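Local structure of putative ABC transporter subunit, substrate-binding component (Rhodopseudomonas palustris, 4EVQ) at residues A[260-265]-A[269-274]. The protein binds 4-hydroxybenzoate and probably serves as the solute-binding component of an ABC transporter that takes up benzoate derivatives. Residues are numbered along the deposited sequence; the frame is centred on the assembly and turned at random.
Sequences LHYVSD and AENQAF
Tyr262 brings its hydroxyl and ring edge up to the carboxamide oxygen of Asn271, joining the loop that leaves strand 257-260 to the first turns of helix 269-282. This is a strand-to-helix connection in a two-domain periplasmic binding protein of the leucine-binding family, and the bound p-hydroxybenzoic acid lies about 12 Å from the tyrosine side chain. The two side chains come from opposite directions. In Tyr262 CG stands anti to the backbone N (chi1 -179°), which sends the ring out from the loop toward the helix, where Val291 of helix 288-306 also touches it. Tyr262 OH donates to Asn271 OD1 at 2.6 Å, a short bond whose donor stays fairly close to the amide's carbonyl plane. The same oxygen sits at the ring edge, near the ring plane, 3.3 Å from Tyr262 CE1. Ring and amide are turned almost perpendicular, 85° apart, so Asn271 offers its oxygen to the edge of the tyrosine and does not stack on it. Its nitrogen turns back to the loop: Asn271 ND2 gives a hydrogen to Ser264 O at 3.0 Å, moderately bent at 141°. Ser264 O lies close to the plane of the Asn271 amide, while ND2 stands well above the plane of the Ser264 carbonyl. OD1 thus accepts one bond from the tyrosine and ND2 gives two, counting one to Leu266 O, which sets which end of the amide is oxygen and holds its rotation. The backbone of Asn271 is held as well, its N-H taken by Asn268 OD1 at the start of the helix. Leu266 O does double duty, accepting from both Asn271 ND2 and Gln272 NE2.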
ATOM      1  N   LEU A 260      -7.131   2.272   7.505  1.00  7.39           N
ATOM      2  CA  LEU A 260      -6.691   1.585   6.292  1.00  6.58           C
ATOM      3  C   LEU A 260      -7.903   1.327   5.414  1.00  7.31           C
ATOM      4  O   LEU A 260      -9.014   1.154   5.885  1.00  7.86           O
ATOM      5  CB  LEU A 260      -6.000   0.230   6.629  1.00  7.51           C
ATOM      6  CG  LEU A 260      -5.099  -0.363   5.543  1.00  7.48           C
ATOM      7  CD1 LEU A 260      -3.891   0.515   5.265  1.00  8.11           C
ATOM      8  CD2 LEU A 260      -4.670  -1.776   5.999  1.00  8.03           C
ATOM      9  N   HIS A 261      -7.607   1.174   4.135  1.00  7.15           N
ATOM     10  CA  HIS A 261      -8.562   0.818   3.091  1.00  7.51           C
ATOM     11  C   HIS A 261      -8.953  -0.653   3.046  1.00  7.09           C
ATOM     12  O   HIS A 261      -9.690  -1.066   2.173  1.00  8.51           O
ATOM     13  CB  HIS A 261      -8.046   1.333   1.750  1.00  7.22           C
ATOM     14  CG  HIS A 261      -6.648   0.931   1.455  1.00  7.39           C
ATOM     15  ND1 HIS A 261      -5.590   1.431   2.184  1.00  8.28           N
ATOM     16  CD2 HIS A 261      -6.124   0.133   0.502  1.00  8.00           C
ATOM     17  CE1 HIS A 261      -4.472   0.912   1.719  1.00  6.66           C
ATOM     18  NE2 HIS A 261      -4.763   0.132   0.696  1.00  7.45           N
ATOM     19  N   TYR A 262      -8.463  -1.453   3.974  1.00  6.86           N
ATOM     20  CA  TYR A 262      -8.854  -2.864   4.080  1.00  7.13           C
ATOM     21  C   TYR A 262      -8.916  -3.275   5.542  1.00  7.90           C
ATOM     22  O   TYR A 262      -8.145  -2.781   6.346  1.00  9.24           O
ATOM     23  CB  TYR A 262      -7.842  -3.774   3.345  1.00  7.53           C
ATOM     24  CG  TYR A 262      -8.209  -5.220   3.405  1.00  7.53           C
ATOM     25  CD1 TYR A 262      -9.318  -5.727   2.720  1.00  8.35           C
ATOM     26  CD2 TYR A 262      -7.420  -6.117   4.135  1.00  7.42           C
ATOM     27  CE1 TYR A 262      -9.665  -7.043   2.817  1.00  8.78           C
ATOM     28  CE2 TYR A 262      -7.768  -7.457   4.214  1.00  8.36           C
ATOM     29  CZ  TYR A 262      -8.880  -7.917   3.534  1.00  9.47           C
ATOM     30  OH  TYR A 262      -9.199  -9.256   3.636  1.00 10.98           O
ATOM     31  N   VAL A 263      -9.862  -4.148   5.864  1.00  8.49           N
ATOM     32  CA  VAL A 263      -9.913  -4.821   7.162  1.00 10.68           C
ATOM     33  C   VAL A 263     -10.318  -6.250   6.857  1.00 10.22           C
ATOM     34  O   VAL A 263     -11.174  -6.475   6.015  1.00 10.74           O
ATOM     35  CB  VAL A 263     -10.999  -4.267   8.104  1.00 15.05           C
ATOM     36  CG1 VAL A 263     -10.632  -4.604   9.569  1.00 14.39           C
ATOM     37  CG2 VAL A 263     -11.262  -2.881   7.931  1.00 18.36           C
ATOM     38  N   SER A 264      -9.716  -7.240   7.523  1.00 11.61           N
ATOM     39  CA  SER A 264      -9.934  -8.606   7.062  1.00 14.20           C
ATOM     40  C   SER A 264     -11.328  -9.090   7.312  1.00 15.10           C
ATOM     41  O   SER A 264     -11.740 -10.013   6.630  1.00 16.12           O
ATOM     42  CB  SER A 264      -8.912  -9.593   7.609  1.00 18.86           C
ATOM     43  OG  SER A 264      -8.974  -9.562   8.965  1.00 21.80           O
ATOM     44  N   ASP A 265     -12.054  -8.440   8.218  1.00 15.05           N
ATOM     45  CA  ASP A 265     -13.414  -8.827   8.547  1.00 17.21           C
ATOM     46  C   ASP A 265     -14.480  -8.236   7.655  1.00 16.36           C
ATOM     47  O   ASP A 265     -15.655  -8.429   7.931  1.00 18.99           O
ATOM     48  CB  ASP A 265     -13.756  -8.552  10.055  1.00 18.91           C
ATOM     49  CG  ASP A 265     -13.724  -7.078  10.443  1.00 21.41           C
ATOM     50  OD1 ASP A 265     -13.628  -6.227   9.563  1.00 22.37           O
ATOM     51  OD2 ASP A 265     -13.849  -6.766  11.672  1.00 21.83           O
ATOM     52  N   ALA A 269     -18.853 -10.490  -0.407  1.00 16.79           N
ATOM     53  CA  ALA A 269     -18.662 -11.832  -0.960  1.00 18.33           C
ATOM     54  C   ALA A 269     -17.246 -12.030  -1.503  1.00 17.00           C
ATOM     55  O   ALA A 269     -16.688 -13.109  -1.399  1.00 17.15           O
ATOM     56  CB  ALA A 269     -19.652 -12.078  -2.046  1.00 18.82           C
ATOM     57  N   GLU A 270     -16.684 -10.985  -2.092  1.00 16.16           N
ATOM     58  CA  GLU A 270     -15.366 -11.073  -2.686  1.00 14.89           C
ATOM     59  C   GLU A 270     -14.336 -11.325  -1.589  1.00 14.54           C
ATOM     60  O   GLU A 270     -13.471 -12.175  -1.754  1.00 14.25           O
ATOM     61  CB  GLU A 270     -15.018  -9.812  -3.450  1.00 16.45           C
ATOM     62  CG  GLU A 270     -13.647  -9.850  -4.131  1.00 20.30           C
ATOM     63  CD  GLU A 270     -13.561 -10.686  -5.415  1.00 23.36           C
ATOM     64  OE1 GLU A 270     -14.578 -11.224  -5.969  1.00 25.93           O
ATOM     65  OE2 GLU A 270     -12.434 -10.776  -5.877  1.00 21.19           O
ATOM     66  N   ASN A 271     -14.432 -10.579  -0.498  1.00 13.76           N
ATOM     67  CA  ASN A 271     -13.513 -10.803   0.613  1.00 12.50           C
ATOM     68  C   ASN A 271     -13.680 -12.157   1.238  1.00 12.56           C
ATOM     69  O   ASN A 271     -12.676 -12.811   1.556  1.00 13.39           O
ATOM     70  CB  ASN A 271     -13.629  -9.715   1.677  1.00 12.14           C
ATOM     71  CG  ASN A 271     -12.496  -9.752   2.626  1.00 12.04           C
ATOM     72  OD1 ASN A 271     -11.347  -9.865   2.215  1.00 11.90           O
ATOM     73  ND2 ASN A 271     -12.790  -9.647   3.897  1.00 12.84           N
ATOM     74  N   GLN A 272     -14.920 -12.620   1.406  1.00 13.97           N
ATOM     75  CA  GLN A 272     -15.096 -13.900   2.043  1.00 16.28           C
ATOM     76  C   GLN A 272     -14.432 -14.995   1.211  1.00 15.83           C
ATOM     77  O   GLN A 272     -13.795 -15.878   1.750  1.00 16.04           O
ATOM     78  CB  GLN A 272     -16.586 -14.163   2.281  1.00 20.42           C
ATOM     79  CG  GLN A 272     -17.162 -13.208   3.349  1.00 25.66           C
ATOM     80  CD  GLN A 272     -16.352 -13.169   4.640  1.00 30.38           C
ATOM     81  OE1 GLN A 272     -16.184 -14.188   5.316  1.00 33.82           O
ATOM     82  NE2 GLN A 272     -15.838 -11.983   4.993  1.00 31.28           N
ATOM     83  N   ALA A 273     -14.588 -14.933  -0.108  1.00 15.43           N
ATOM     84  CA  ALA A 273     -14.043 -15.968  -0.963  1.00 14.90           C
ATOM     85  C   ALA A 273     -12.520 -15.870  -1.047  1.00 14.39           C
ATOM     86  O   ALA A 273     -11.824 -16.872  -1.079  1.00 14.10           O
ATOM     87  CB  ALA A 273     -14.648 -15.868  -2.332  1.00 16.62           C
ATOM     88  N   PHE A 274     -12.025 -14.643  -1.103  1.00 14.00           N
ATOM     89  CA  PHE A 274     -10.593 -14.407  -1.157  1.00 12.57           C
ATOM     90  C   PHE A 274      -9.881 -14.877   0.113  1.00 12.97           C
ATOM     91  O   PHE A 274      -8.855 -15.527   0.042  1.00 12.35           O
ATOM     92  CB  PHE A 274     -10.392 -12.892  -1.359  1.00 12.06           C
ATOM     93  CG  PHE A 274      -8.962 -12.435  -1.239  1.00 10.70           C
ATOM     94  CD1 PHE A 274      -8.018 -12.782  -2.168  1.00 11.98           C
ATOM     95  CD2 PHE A 274      -8.602 -11.583  -0.212  1.00 11.56           C
ATOM     96  CE1 PHE A 274      -6.709 -12.354  -2.042  1.00 12.97           C
ATOM     97  CE2 PHE A 274      -7.316 -11.123  -0.084  1.00 12.64           C
ATOM     98  CZ  PHE A 274      -6.373 -11.501  -1.006  1.00 12.85           C
TER